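Local coordinates for protein Cg3027-pa (PDB 2VHH) that probably hydrolyses N-carbamoyl-beta-alanine and its 2-methyl homologue to the corresponding beta-amino acids, ammonium and carbon dioxide, as a pyrimidine-degrading beta-alanine synthase, at residues A77-I82 against G316-A321; W98-T103 against D334-L339; F139-E142 against G146-T149; I185-R190 against E223-K228; G193-N198 against M244-N249. All coordinates share one frame; numbering follows the deposited sequence.

Contact 1. Residues A77-I82 against G316-A321; sequences AIQNSI and GSSYVA
Gly316 starts this loop with its CA lying beside the carboxamide of Gln79, 3.8 Å from NE2. Ser317 comes next and brings its backbone N close to Gln79 OE1, but at a poor angle for bonding; its hydroxyl bonds the carbonyl O of Tyr315 instead. Ser318 does the gripping. Its backbone N reaches Gln79 OE1 at 3.0 Å, with a straight N-H (165°), nearly along the C=O axis, while its OG gives a proton to the same oxygen at 2.7 Å, in the carbonyl plane and on a lone pair. Gln79 can offer OE1 there because CG lies between the backbone N and the carbonyl carbon (chi1 73°) and the chain then runs out extended. The other end of the amide is held too: NE2 bonds the carbonyls of Ser332 and Lys335, so the rotation of the buried group is fixed from both ends. Beyond Ser318 the loop moves on, and Tyr319 turns from the strand. Strand 72-79 lies between strands 337-344 and 115-118, with Ile78 facing helix 90-110 on its other side; Ser318 rests on strand 283-295 of the second sheet, so the contact bridges the two layers of the carbon-nitrogen hydrolase sandwich.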
# COMPACT_ATOMS: atom_id res chain seq x y z
N ALA C 77 -43.97 0.06 -19.75
CA ALA C 77 -42.89 0.13 -20.72
C ALA C 77 -43.51 0.28 -22.11
O ALA C 77 -44.35 -0.52 -22.52
CB ALA C 77 -42.04 -1.11 -20.64
N ILE C 78 -43.11 1.33 -22.83
CA ILE C 78 -43.63 1.58 -24.17
C ILE C 78 -42.59 1.23 -25.26
O ILE C 78 -41.54 1.88 -25.37
CB ILE C 78 -44.14 3.03 -24.33
CG1 ILE C 78 -45.37 3.26 -23.45
CG2 ILE C 78 -44.48 3.33 -25.76
CD1 ILE C 78 -45.71 4.72 -23.20
N GLN C 79 -42.89 0.20 -26.04
CA GLN C 79 -42.13 -0.09 -27.26
C GLN C 79 -42.94 0.36 -28.47
O GLN C 79 -44.12 0.06 -28.57
CB GLN C 79 -41.71 -1.58 -27.36
CG GLN C 79 -42.80 -2.61 -27.67
CD GLN C 79 -42.25 -4.02 -27.90
OE1 GLN C 79 -41.44 -4.53 -27.13
NE2 GLN C 79 -42.70 -4.66 -28.97
N ASN C 80 -42.29 1.09 -29.37
CA ASN C 80 -42.97 1.60 -30.56
C ASN C 80 -42.06 1.70 -31.79
O ASN C 80 -40.83 1.62 -31.67
CB ASN C 80 -43.61 2.96 -30.26
CG ASN C 80 -42.59 4.09 -30.26
OD1 ASN C 80 -41.94 4.36 -29.25
ND2 ASN C 80 -42.46 4.77 -31.40
N SER C 81 -42.66 1.88 -32.96
CA SER C 81 -41.92 2.18 -34.17
C SER C 81 -42.01 3.66 -34.53
O SER C 81 -42.84 4.39 -33.98
CB SER C 81 -42.42 1.32 -35.33
OG SER C 81 -43.82 1.45 -35.50
N ILE C 82 -41.17 4.09 -35.47
CA ILE C 82 -41.41 5.33 -36.19
C ILE C 82 -42.58 5.20 -37.15
O ILE C 82 -43.10 4.10 -37.37
CB ILE C 82 -40.16 5.77 -36.97
CG1 ILE C 82 -39.96 4.88 -38.20
CG2 ILE C 82 -38.93 5.74 -36.08
CD1 ILE C 82 -38.98 5.44 -39.21
N GLY C 316 -38.21 -5.61 -30.86
CA GLY C 316 -39.06 -5.37 -29.70
C GLY C 316 -38.77 -6.31 -28.54
O GLY C 316 -37.65 -6.31 -28.01
N SER C 317 -39.77 -7.10 -28.15
CA SER C 317 -39.64 -8.14 -27.09
C SER C 317 -39.34 -7.60 -25.70
O SER C 317 -38.69 -8.27 -24.90
CB SER C 317 -38.61 -9.20 -27.46
OG SER C 317 -38.80 -9.67 -28.78
N SER C 318 -39.81 -6.40 -25.42
CA SER C 318 -39.63 -5.80 -24.10
C SER C 318 -40.22 -6.70 -23.01
O SER C 318 -41.26 -7.34 -23.22
CB SER C 318 -40.29 -4.43 -24.03
OG SER C 318 -39.89 -3.64 -25.13
N TYR C 319 -39.55 -6.75 -21.86
CA TYR C 319 -40.04 -7.54 -20.73
C TYR C 319 -39.62 -6.93 -19.41
O TYR C 319 -39.01 -5.87 -19.38
CB TYR C 319 -39.62 -9.01 -20.85
CG TYR C 319 -38.13 -9.27 -20.81
CD1 TYR C 319 -37.33 -9.08 -21.95
CD2 TYR C 319 -37.53 -9.76 -19.67
CE1 TYR C 319 -35.97 -9.34 -21.91
CE2 TYR C 319 -36.18 -10.02 -19.63
CZ TYR C 319 -35.41 -9.81 -20.74
OH TYR C 319 -34.06 -10.07 -20.67
N VAL C 320 -39.97 -7.58 -18.32
CA VAL C 320 -39.56 -7.14 -17.00
C VAL C 320 -39.01 -8.36 -16.27
O VAL C 320 -39.66 -9.40 -16.21
CB VAL C 320 -40.74 -6.48 -16.22
CG1 VAL C 320 -40.47 -6.44 -14.73
CG2 VAL C 320 -41.00 -5.09 -16.72
N ALA C 321 -37.79 -8.24 -15.74
CA ALA C 321 -37.18 -9.29 -14.92
C ALA C 321 -37.24 -8.89 -13.46
O ALA C 321 -37.01 -7.73 -13.11
CB ALA C 321 -35.74 -9.52 -15.35

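Contact 2. Residues W98-T103 against D334-L339; sequences WNKVKT and DKDGLL
Lys100 in helix 90-110 and Asp336, next to Gly337 of strand 337-344, have backbones well apart, 10.0 Å from Lys100 CA to Asp336 CA, and are joined by side chains alone. The bond is a salt bridge, Lys100 NZ to Asp336 OD2 at 2.8 Å. The lysine leaves the helix with CG opposite its backbone N (chi1 -169°) and then bends at chi3 (64°), which turns the ammonium onto the carboxylate; the two side chains cross at about a right angle. NZ meets OD2 on its syn side, 19° out of the carboxylate plane, and the aliphatic CE follows at 3.4 Å from the same oxygen. Both charged groups have a second partner in one residue: Ser81 accepts from Lys100 NZ through its carbonyl O, and its OG bonds Asp336 OD1. The carboxylate is thus gripped at both oxygens. Around this surface bridge, Asp336 pairs through its backbone with Asp54 at the start of strand 54-59, and Gly337 with Gln79 of strand 72-79. Leu338 packs on Ala107 and Ala108, so the bridge ties helix 90-110 to a strand of the sheet it packs on, within the alpha/beta architecture of the carbon-nitrogen hydrolase fold.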
# COMPACT_ATOMS: atom_id res chain seq x y z
N TRP C 98 -44.75 11.61 -31.32
CA TRP C 98 -45.35 12.23 -30.14
C TRP C 98 -46.80 11.81 -29.98
O TRP C 98 -47.18 11.31 -28.94
CB TRP C 98 -45.31 13.75 -30.24
CG TRP C 98 -44.05 14.43 -29.78
CD1 TRP C 98 -42.85 13.84 -29.50
CD2 TRP C 98 -43.87 15.83 -29.59
NE1 TRP C 98 -41.94 14.79 -29.12
CE2 TRP C 98 -42.53 16.03 -29.17
CE3 TRP C 98 -44.71 16.95 -29.72
CZ2 TRP C 98 -42.01 17.29 -28.89
CZ3 TRP C 98 -44.19 18.21 -29.43
CH2 TRP C 98 -42.85 18.37 -29.02
N ASN C 99 -47.60 12.02 -31.03
CA ASN C 99 -49.03 11.80 -30.97
C ASN C 99 -49.40 10.34 -30.72
O ASN C 99 -50.37 10.06 -30.02
CB ASN C 99 -49.72 12.35 -32.22
CG ASN C 99 -49.53 13.85 -32.35
OD1 ASN C 99 -49.55 14.58 -31.37
ND2 ASN C 99 -49.35 14.31 -33.58
N LYS C 100 -48.62 9.42 -31.28
CA LYS C 100 -48.85 8.00 -31.05
C LYS C 100 -48.50 7.60 -29.61
O LYS C 100 -49.28 6.92 -28.94
CB LYS C 100 -48.05 7.17 -32.05
CG LYS C 100 -48.44 5.71 -32.06
CD LYS C 100 -47.69 4.96 -33.14
CE LYS C 100 -46.20 4.93 -32.87
NZ LYS C 100 -45.57 3.95 -33.77
N VAL C 101 -47.34 8.05 -29.13
CA VAL C 101 -46.91 7.76 -27.77
C VAL C 101 -47.84 8.45 -26.76
O VAL C 101 -48.07 7.91 -25.68
CB VAL C 101 -45.41 8.10 -27.54
CG1 VAL C 101 -45.01 7.92 -26.08
CG2 VAL C 101 -44.54 7.20 -28.40
N LYS C 102 -48.36 9.62 -27.12
CA LYS C 102 -49.35 10.33 -26.30
C LYS C 102 -50.52 9.44 -25.90
O LYS C 102 -50.91 9.39 -24.72
CB LYS C 102 -49.89 11.56 -27.03
CG LYS C 102 -49.35 12.91 -26.58
CD LYS C 102 -49.97 14.01 -27.44
CE LYS C 102 -49.33 15.38 -27.23
NZ LYS C 102 -49.97 16.15 -26.11
N THR C 103 -51.09 8.73 -26.88
CA THR C 103 -52.23 7.84 -26.64
C THR C 103 -51.81 6.57 -25.90
O THR C 103 -52.61 5.97 -25.19
CB THR C 103 -53.10 7.51 -27.92
OG1 THR C 103 -53.37 6.10 -27.98
CG2 THR C 103 -52.44 7.94 -29.22
N ASP C 334 -42.69 -7.35 -33.53
CA ASP C 334 -42.91 -6.42 -34.63
C ASP C 334 -44.06 -5.44 -34.46
O ASP C 334 -44.17 -4.50 -35.22
CB ASP C 334 -43.01 -7.16 -35.97
CG ASP C 334 -44.05 -8.26 -35.96
OD1 ASP C 334 -44.16 -8.96 -36.99
OD2 ASP C 334 -44.75 -8.42 -34.93
N LYS C 335 -44.87 -5.64 -33.43
CA LYS C 335 -46.03 -4.81 -33.20
C LYS C 335 -45.73 -3.85 -32.03
O LYS C 335 -45.03 -4.22 -31.09
CB LYS C 335 -47.22 -5.73 -32.91
CG LYS C 335 -48.61 -5.13 -32.76
CD LYS C 335 -49.63 -6.28 -32.79
CE LYS C 335 -50.98 -5.94 -32.14
NZ LYS C 335 -51.79 -4.94 -32.91
N ASP C 336 -46.23 -2.62 -32.12
CA ASP C 336 -46.16 -1.66 -31.02
C ASP C 336 -46.85 -2.24 -29.79
O ASP C 336 -47.85 -2.95 -29.91
CB ASP C 336 -46.88 -0.36 -31.40
CG ASP C 336 -46.16 0.44 -32.48
OD1 ASP C 336 -45.14 -0.03 -33.05
OD2 ASP C 336 -46.63 1.57 -32.77
N GLY C 337 -46.34 -1.93 -28.61
CA GLY C 337 -46.94 -2.43 -27.38
C GLY C 337 -46.70 -1.61 -26.13
O GLY C 337 -45.77 -0.82 -26.05
N LEU C 338 -47.58 -1.81 -25.16
CA LEU C 338 -47.45 -1.24 -23.83
C LEU C 338 -47.44 -2.39 -22.85
O LEU C 338 -48.35 -3.22 -22.86
CB LEU C 338 -48.63 -0.30 -23.54
CG LEU C 338 -48.96 0.12 -22.11
CD1 LEU C 338 -47.87 1.00 -21.52
CD2 LEU C 338 -50.29 0.83 -22.07
N LEU C 339 -46.42 -2.45 -22.00
CA LEU C 339 -46.31 -3.51 -21.02
C LEU C 339 -46.54 -2.94 -19.63
O LEU C 339 -45.72 -2.19 -19.12
CB LEU C 339 -44.94 -4.20 -21.12
CG LEU C 339 -44.58 -5.34 -20.15
CD1 LEU C 339 -45.47 -6.58 -20.34
CD2 LEU C 339 -43.11 -5.71 -20.31

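Contact 3. Residues F139-E142 against G146-T149; sequences FAEE and GPTT
The carboxylate of Glu141 takes hold of Thr148 with both oxygens at once. OE1 accepts from the backbone N of Thr148 at 3.0 Å (N-H angle 154°), and OE2 from its hydroxyl OG1 at 2.5 Å; each oxygen uses its syn lone pair, the side facing the other oxygen. This fork keeps the carboxylate from rotating. Glu141 reaches the threonine because CG stands between the backbone N and the carbonyl carbon (chi1 57°), and the rest of the chain runs out straight, crossing Thr148 at about a right angle. Thr148 OG1 has a further, weak partner in Trp98 NE1. A weak backbone bond joins Gly146 N to Glu142 O at 2.8 Å, bent to 128°. Gly146 is the N-cap residue of helix 147-158, and Glu141 OE1 serves the first-turn N-H of Thr148, for which the helix has no acceptor of its own; the charge of Glu141 probably suits the positive end of the helix dipole. That helix is the crossover of a beta-alpha-beta unit between the parallel neighbours 115-118 and 162-171. Packing surrounds the polar core. Pro147 sets its ring against the carboxylate, CD lying 3.4 Å from Glu141 OE1, and touches Arg94 and Trp98 of helix 90-110. The backbone of Glu141 pairs with Leu168 and Arg170, while Thr149 OG1 bonds the carbonyl of Ala143.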
# COMPACT_ATOMS: atom_id res chain seq x y z
N PHE C 139 -32.26 16.70 -34.52
CA PHE C 139 -33.17 15.99 -33.59
C PHE C 139 -32.78 16.20 -32.15
O PHE C 139 -33.58 16.00 -31.24
CB PHE C 139 -33.17 14.50 -33.86
CG PHE C 139 -34.26 14.06 -34.78
CD1 PHE C 139 -33.98 13.74 -36.10
CD2 PHE C 139 -35.56 13.95 -34.33
CE1 PHE C 139 -34.98 13.33 -36.96
CE2 PHE C 139 -36.58 13.53 -35.18
CZ PHE C 139 -36.29 13.23 -36.50
N ALA C 140 -31.52 16.57 -31.94
CA ALA C 140 -30.99 16.84 -30.62
C ALA C 140 -31.67 18.05 -30.01
O ALA C 140 -31.84 19.07 -30.67
CB ALA C 140 -29.49 17.04 -30.69
N GLU C 141 -32.05 17.93 -28.75
CA GLU C 141 -32.77 19.00 -28.07
C GLU C 141 -32.30 19.13 -26.64
O GLU C 141 -31.69 18.21 -26.11
CB GLU C 141 -34.27 18.72 -28.12
CG GLU C 141 -34.69 17.38 -27.52
CD GLU C 141 -36.20 17.22 -27.45
OE1 GLU C 141 -36.83 17.85 -26.56
OE2 GLU C 141 -36.74 16.44 -28.27
N GLU C 142 -32.57 20.28 -26.03
CA GLU C 142 -32.21 20.52 -24.64
C GLU C 142 -32.91 19.54 -23.70
O GLU C 142 -34.11 19.30 -23.83
CB GLU C 142 -32.52 21.97 -24.24
CG GLU C 142 -31.51 23.00 -24.74
CD GLU C 142 -31.59 24.32 -23.99
OE1 GLU C 142 -32.63 25.02 -24.10
OE2 GLU C 142 -30.62 24.68 -23.29
N GLY C 146 -36.10 21.33 -23.79
CA GLY C 146 -36.48 20.84 -25.11
C GLY C 146 -37.97 20.59 -25.21
O GLY C 146 -38.62 20.28 -24.20
N PRO C 147 -38.52 20.71 -26.42
CA PRO C 147 -39.96 20.59 -26.67
C PRO C 147 -40.56 19.29 -26.13
O PRO C 147 -41.71 19.28 -25.67
CB PRO C 147 -40.05 20.61 -28.20
CG PRO C 147 -38.65 20.29 -28.68
CD PRO C 147 -37.78 20.93 -27.67
N THR C 148 -39.79 18.21 -26.18
CA THR C 148 -40.25 16.88 -25.78
C THR C 148 -40.47 16.76 -24.28
O THR C 148 -41.50 16.26 -23.84
CB THR C 148 -39.29 15.78 -26.28
OG1 THR C 148 -39.15 15.89 -27.70
CG2 THR C 148 -39.83 14.41 -25.96
N THR C 149 -39.50 17.22 -23.49
CA THR C 149 -39.65 17.22 -22.05
C THR C 149 -40.81 18.12 -21.60
O THR C 149 -41.56 17.74 -20.71
CB THR C 149 -38.32 17.57 -21.32
OG1 THR C 149 -37.34 16.55 -21.58
CG2 THR C 149 -38.51 17.67 -19.81

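Contact 4. Residues I185-R190 against E223-K228; sequences ISNSGR and ETEFGK
Asn187 ND2 makes the closest approach to both Glu225 and Phe226. It gives a weak hydrogen bond to Glu225 OE1 at 3.2 Å, straight at 165°, with the amide and carboxylate planes nearly perpendicular (84° apart). The same nitrogen lies 3.5 Å from Phe226 CE2, approaching the ring obliquely, with amide and ring planes inclined at 62°. Glu225 CG also sits over the centre of the Phe226 ring, so the carboxylate is carried past the aromatic face to the amide. In both Asn187 and Glu225, CG lies between the backbone N and the carbonyl carbon, and the glutamate chain runs on extended. The stronger partner of Asn187 ND2 is Asn160 OD1, which makes the glutamate a second acceptor. Two tight turns bring these groups together. Asn187 is the second residue of a type I turn from Ser186 to Gly189, and Ser186 OG makes an ST turn by accepting from Ser188 N at 3.1 Å. Opposite it, the type I hairpin turn from Thr224 to Gly227 is braced in the same way: Thr224 OG1 accepts from Phe226 N at 3.0 Å and donates a hydrogen bond to Gly227 O. Glu385 of the second subunit bonds both Ser186 OG and Ser188 OG, and a strand of that subunit runs parallel alongside Glu223, continuing the sheet across the interface. Chemically, the contact between the two turns is modest: an amide with two oxygen acceptors, one weakly held, so Glu225 probably adds a mild electrostatic pull and not a rigid clamp.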
# COMPACT_ATOMS: atom_id res chain seq x y z
N ILE C 185 -38.70 12.78 -15.35
CA ILE C 185 -39.68 13.81 -15.00
C ILE C 185 -40.52 13.28 -13.85
O ILE C 185 -41.04 12.17 -13.91
CB ILE C 185 -40.58 14.16 -16.20
CG1 ILE C 185 -39.73 14.63 -17.38
CG2 ILE C 185 -41.53 15.27 -15.84
CD1 ILE C 185 -40.38 14.43 -18.74
N SER C 186 -40.64 14.07 -12.79
CA SER C 186 -41.41 13.71 -11.62
C SER C 186 -42.91 13.73 -11.89
O SER C 186 -43.37 14.40 -12.82
CB SER C 186 -41.10 14.67 -10.48
OG SER C 186 -42.02 14.51 -9.42
N ASN C 187 -43.67 13.00 -11.06
CA ASN C 187 -45.14 13.02 -11.13
C ASN C 187 -45.76 14.38 -10.77
O ASN C 187 -46.96 14.58 -10.95
CB ASN C 187 -45.76 11.91 -10.28
CG ASN C 187 -45.28 11.93 -8.86
OD1 ASN C 187 -44.13 12.26 -8.60
ND2 ASN C 187 -46.15 11.57 -7.92
N SER C 188 -44.95 15.29 -10.25
CA SER C 188 -45.40 16.65 -10.01
C SER C 188 -45.34 17.47 -11.30
O SER C 188 -45.95 18.53 -11.39
CB SER C 188 -44.55 17.32 -8.91
OG SER C 188 -43.29 17.74 -9.40
N GLY C 189 -44.61 16.96 -12.28
CA GLY C 189 -44.42 17.67 -13.55
C GLY C 189 -43.06 18.33 -13.65
O GLY C 189 -42.66 18.78 -14.73
N ARG C 190 -42.34 18.40 -12.53
CA ARG C 190 -41.03 19.05 -12.48
C ARG C 190 -39.93 18.13 -12.97
O ARG C 190 -40.00 16.91 -12.80
CB ARG C 190 -40.72 19.59 -11.08
CG ARG C 190 -41.78 20.59 -10.59
CD ARG C 190 -41.24 21.67 -9.66
NE ARG C 190 -40.94 21.19 -8.31
CZ ARG C 190 -39.72 21.16 -7.77
NH1 ARG C 190 -38.66 21.58 -8.46
NH2 ARG C 190 -39.54 20.73 -6.52
N GLU C 223 -34.69 9.13 -6.66
CA GLU C 223 -35.60 8.86 -5.56
C GLU C 223 -36.95 9.52 -5.81
O GLU C 223 -37.11 10.73 -5.63
CB GLU C 223 -35.00 9.31 -4.22
CG GLU C 223 -36.00 9.28 -3.05
CD GLU C 223 -35.35 8.91 -1.72
OE1 GLU C 223 -34.16 9.28 -1.50
OE2 GLU C 223 -36.04 8.25 -0.91
N THR C 224 -37.91 8.71 -6.23
CA THR C 224 -39.24 9.19 -6.53
C THR C 224 -40.18 8.58 -5.50
O THR C 224 -39.79 7.69 -4.75
CB THR C 224 -39.67 8.76 -7.96
OG1 THR C 224 -40.14 7.41 -7.93
CG2 THR C 224 -38.51 8.87 -8.94
N GLU C 225 -41.42 9.05 -5.47
CA GLU C 225 -42.39 8.50 -4.54
C GLU C 225 -42.90 7.11 -4.98
O GLU C 225 -43.69 6.48 -4.27
CB GLU C 225 -43.53 9.51 -4.31
CG GLU C 225 -44.59 9.53 -5.37
CD GLU C 225 -45.84 10.22 -4.88
OE1 GLU C 225 -45.82 11.46 -4.74
OE2 GLU C 225 -46.84 9.51 -4.62
N PHE C 226 -42.43 6.64 -6.13
CA PHE C 226 -42.73 5.28 -6.59
C PHE C 226 -41.48 4.40 -6.67
O PHE C 226 -41.46 3.44 -7.43
CB PHE C 226 -43.48 5.29 -7.92
CG PHE C 226 -44.67 6.20 -7.94
CD1 PHE C 226 -45.76 5.96 -7.09
CD2 PHE C 226 -44.71 7.31 -8.79
CE1 PHE C 226 -46.87 6.82 -7.10
CE2 PHE C 226 -45.81 8.16 -8.80
CZ PHE C 226 -46.89 7.91 -7.95
N GLY C 227 -40.46 4.72 -5.88
CA GLY C 227 -39.27 3.88 -5.81
C GLY C 227 -37.98 4.53 -6.31
O GLY C 227 -38.01 5.59 -6.94
N LYS C 228 -36.86 3.89 -6.01
CA LYS C 228 -35.56 4.37 -6.47
C LYS C 228 -35.29 3.80 -7.86
O LYS C 228 -35.15 2.59 -8.04
CB LYS C 228 -34.44 4.01 -5.49
CG LYS C 228 -34.67 4.43 -4.05
CD LYS C 228 -33.37 4.32 -3.24
CE LYS C 228 -33.62 4.34 -1.73
NZ LYS C 228 -32.34 4.48 -0.96

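Contact 5. Residues G193-N198 against M244-N249; sequences GKHRKN and MMFGLN
Phe246 points the edge of its ring at the face of His195, an offset edge-to-face pair with centroids 5.6 Å apart and planes at 86°. The closest approach is Phe246 CZ to His195 NE2, 3.7 Å; from the phenylalanine's side, NE2 lies at its edge and in its plane, while Phe246 CE2 comes over one face of the imidazole. His195 holds CG anti to its backbone N (chi1 172°), off the strand toward the helix, and its second torsion turns the ring so that a face is presented. Phe246 leaves its helix with CG opposite the carbonyl carbon (chi1 -68°), which swings the ring off the helix and onto the histidine. Strand 191-196 is an outermost strand of the seven-stranded sheet within this chain, whereas helix 240-248 is the crossover between the parallel strands 227-231 and 253-258 of the other sheet, so the pair joins an edge strand of one sheet to a crossover helix of the other. His195 ND1 bonds Thr217 OG1, which ties down the rotation of the imidazole, and the His195 side chain also touches Pro220. The helix meets the second subunit as well: Met244 and Leu248 pack on its Phe370 and Ala373, and Asn249 OD1 bonds the backbone N of Gln381 there.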
# COMPACT_ATOMS: atom_id res chain seq x y z
N GLY C 193 -33.92 15.38 -13.30
CA GLY C 193 -32.52 15.26 -13.64
C GLY C 193 -32.32 14.42 -14.87
O GLY C 193 -33.28 14.03 -15.52
N LYS C 194 -31.06 14.12 -15.18
CA LYS C 194 -30.75 13.37 -16.37
C LYS C 194 -29.57 12.42 -16.16
O LYS C 194 -28.72 12.62 -15.28
CB LYS C 194 -30.47 14.33 -17.52
CG LYS C 194 -29.08 14.95 -17.47
CD LYS C 194 -28.96 16.12 -18.41
CE LYS C 194 -27.69 16.89 -18.12
NZ LYS C 194 -27.47 18.02 -19.06
N HIS C 195 -29.52 11.39 -16.99
CA HIS C 195 -28.39 10.49 -17.02
C HIS C 195 -27.92 10.32 -18.45
O HIS C 195 -28.73 10.14 -19.34
CB HIS C 195 -28.79 9.15 -16.41
CG HIS C 195 -27.75 8.09 -16.57
ND1 HIS C 195 -26.46 8.25 -16.11
CD2 HIS C 195 -27.81 6.87 -17.14
CE1 HIS C 195 -25.77 7.16 -16.39
NE2 HIS C 195 -26.56 6.31 -17.01
N ARG C 196 -26.61 10.37 -18.66
CA ARG C 196 -26.06 10.17 -19.99
C ARG C 196 -25.43 8.80 -20.13
O ARG C 196 -24.79 8.30 -19.20
CB ARG C 196 -25.05 11.24 -20.33
CG ARG C 196 -25.66 12.60 -20.50
CD ARG C 196 -24.59 13.64 -20.41
NE ARG C 196 -25.09 14.96 -20.78
CZ ARG C 196 -24.37 16.07 -20.71
NH1 ARG C 196 -23.12 16.03 -20.26
NH2 ARG C 196 -24.91 17.22 -21.09
N LYS C 197 -25.61 8.21 -21.31
CA LYS C 197 -25.12 6.87 -21.65
C LYS C 197 -23.68 6.66 -21.23
O LYS C 197 -22.80 7.42 -21.63
CB LYS C 197 -25.27 6.65 -23.15
CG LYS C 197 -25.38 5.22 -23.57
CD LYS C 197 -25.67 5.14 -25.05
CE LYS C 197 -25.61 3.71 -25.56
NZ LYS C 197 -26.30 3.54 -26.88
N ASN C 198 -23.44 5.63 -20.43
CA ASN C 198 -22.10 5.34 -19.92
C ASN C 198 -21.17 4.63 -20.92
O ASN C 198 -19.97 4.88 -20.94
CB ASN C 198 -22.21 4.56 -18.62
CG ASN C 198 -22.31 5.45 -17.42
OD1 ASN C 198 -21.89 6.60 -17.47
ND2 ASN C 198 -22.84 4.93 -16.33
N MET C 244 -24.15 -3.22 -11.94
CA MET C 244 -23.77 -3.38 -10.54
C MET C 244 -23.70 -2.06 -9.78
O MET C 244 -24.10 -1.97 -8.63
CB MET C 244 -22.44 -4.12 -10.44
CG MET C 244 -22.11 -4.59 -9.05
SD MET C 244 -20.48 -5.34 -9.03
CE MET C 244 -20.12 -5.39 -7.27
N MET C 245 -23.22 -1.02 -10.46
CA MET C 245 -23.01 0.26 -9.83
C MET C 245 -24.35 0.95 -9.51
O MET C 245 -24.50 1.56 -8.46
CB MET C 245 -22.09 1.13 -10.68
CG MET C 245 -21.49 2.31 -9.94
SD MET C 245 -20.63 1.85 -8.43
CE MET C 245 -20.98 3.27 -7.38
N PHE C 246 -25.33 0.80 -10.39
CA PHE C 246 -26.68 1.27 -10.08
C PHE C 246 -27.21 0.56 -8.85
O PHE C 246 -27.89 1.17 -8.03
CB PHE C 246 -27.63 1.05 -11.24
CG PHE C 246 -27.34 1.91 -12.43
CD1 PHE C 246 -27.10 1.33 -13.67
CD2 PHE C 246 -27.31 3.30 -12.31
CE1 PHE C 246 -26.84 2.12 -14.78
CE2 PHE C 246 -27.04 4.09 -13.40
CZ PHE C 246 -26.80 3.51 -14.64
N GLY C 247 -26.90 -0.73 -8.73
CA GLY C 247 -27.28 -1.52 -7.55
C GLY C 247 -26.62 -1.02 -6.29
O GLY C 247 -27.26 -0.87 -5.26
N LEU C 248 -25.32 -0.76 -6.36
CA LEU C 248 -24.58 -0.24 -5.22
C LEU C 248 -25.12 1.12 -4.76
O LEU C 248 -25.02 1.47 -3.59
CB LEU C 248 -23.09 -0.14 -5.53
CG LEU C 248 -22.33 -1.45 -5.73
CD1 LEU C 248 -20.83 -1.20 -5.77
CD2 LEU C 248 -22.66 -2.47 -4.65
N ASN C 249 -25.70 1.86 -5.70
CA ASN C 249 -26.34 3.14 -5.40
C ASN C 249 -27.78 3.00 -4.90
O ASN C 249 -28.42 4.01 -4.62
CB ASN C 249 -26.28 4.06 -6.60
CG ASN C 249 -24.91 4.68 -6.79
OD1 ASN C 249 -24.22 4.98 -5.84
ND2 ASN C 249 -24.53 4.89 -8.04

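In the fold
From the N terminus, strand 72-79 opens contact 1 and helix 90-110 opens contact 2. Both close only after the second sheet, at 316-321 and then 334-339, so the two loops cross; they also touch, through Ser81 and Lys100. The other three contacts fall within both loops. Contact 3 closes first, a short loop at the start of helix 147-158, touching contact 2 through Trp98. Contacts 4 and 5 follow and cross, opening near strand 191-196 and closing on strands 221-224 and 227-231 and on helix 240-248. Contacts 1, 4 and 5 link parts built on the two sheets, 4 and 5 also touching the second subunit; contacts 2 and 3 stay with the first sheet.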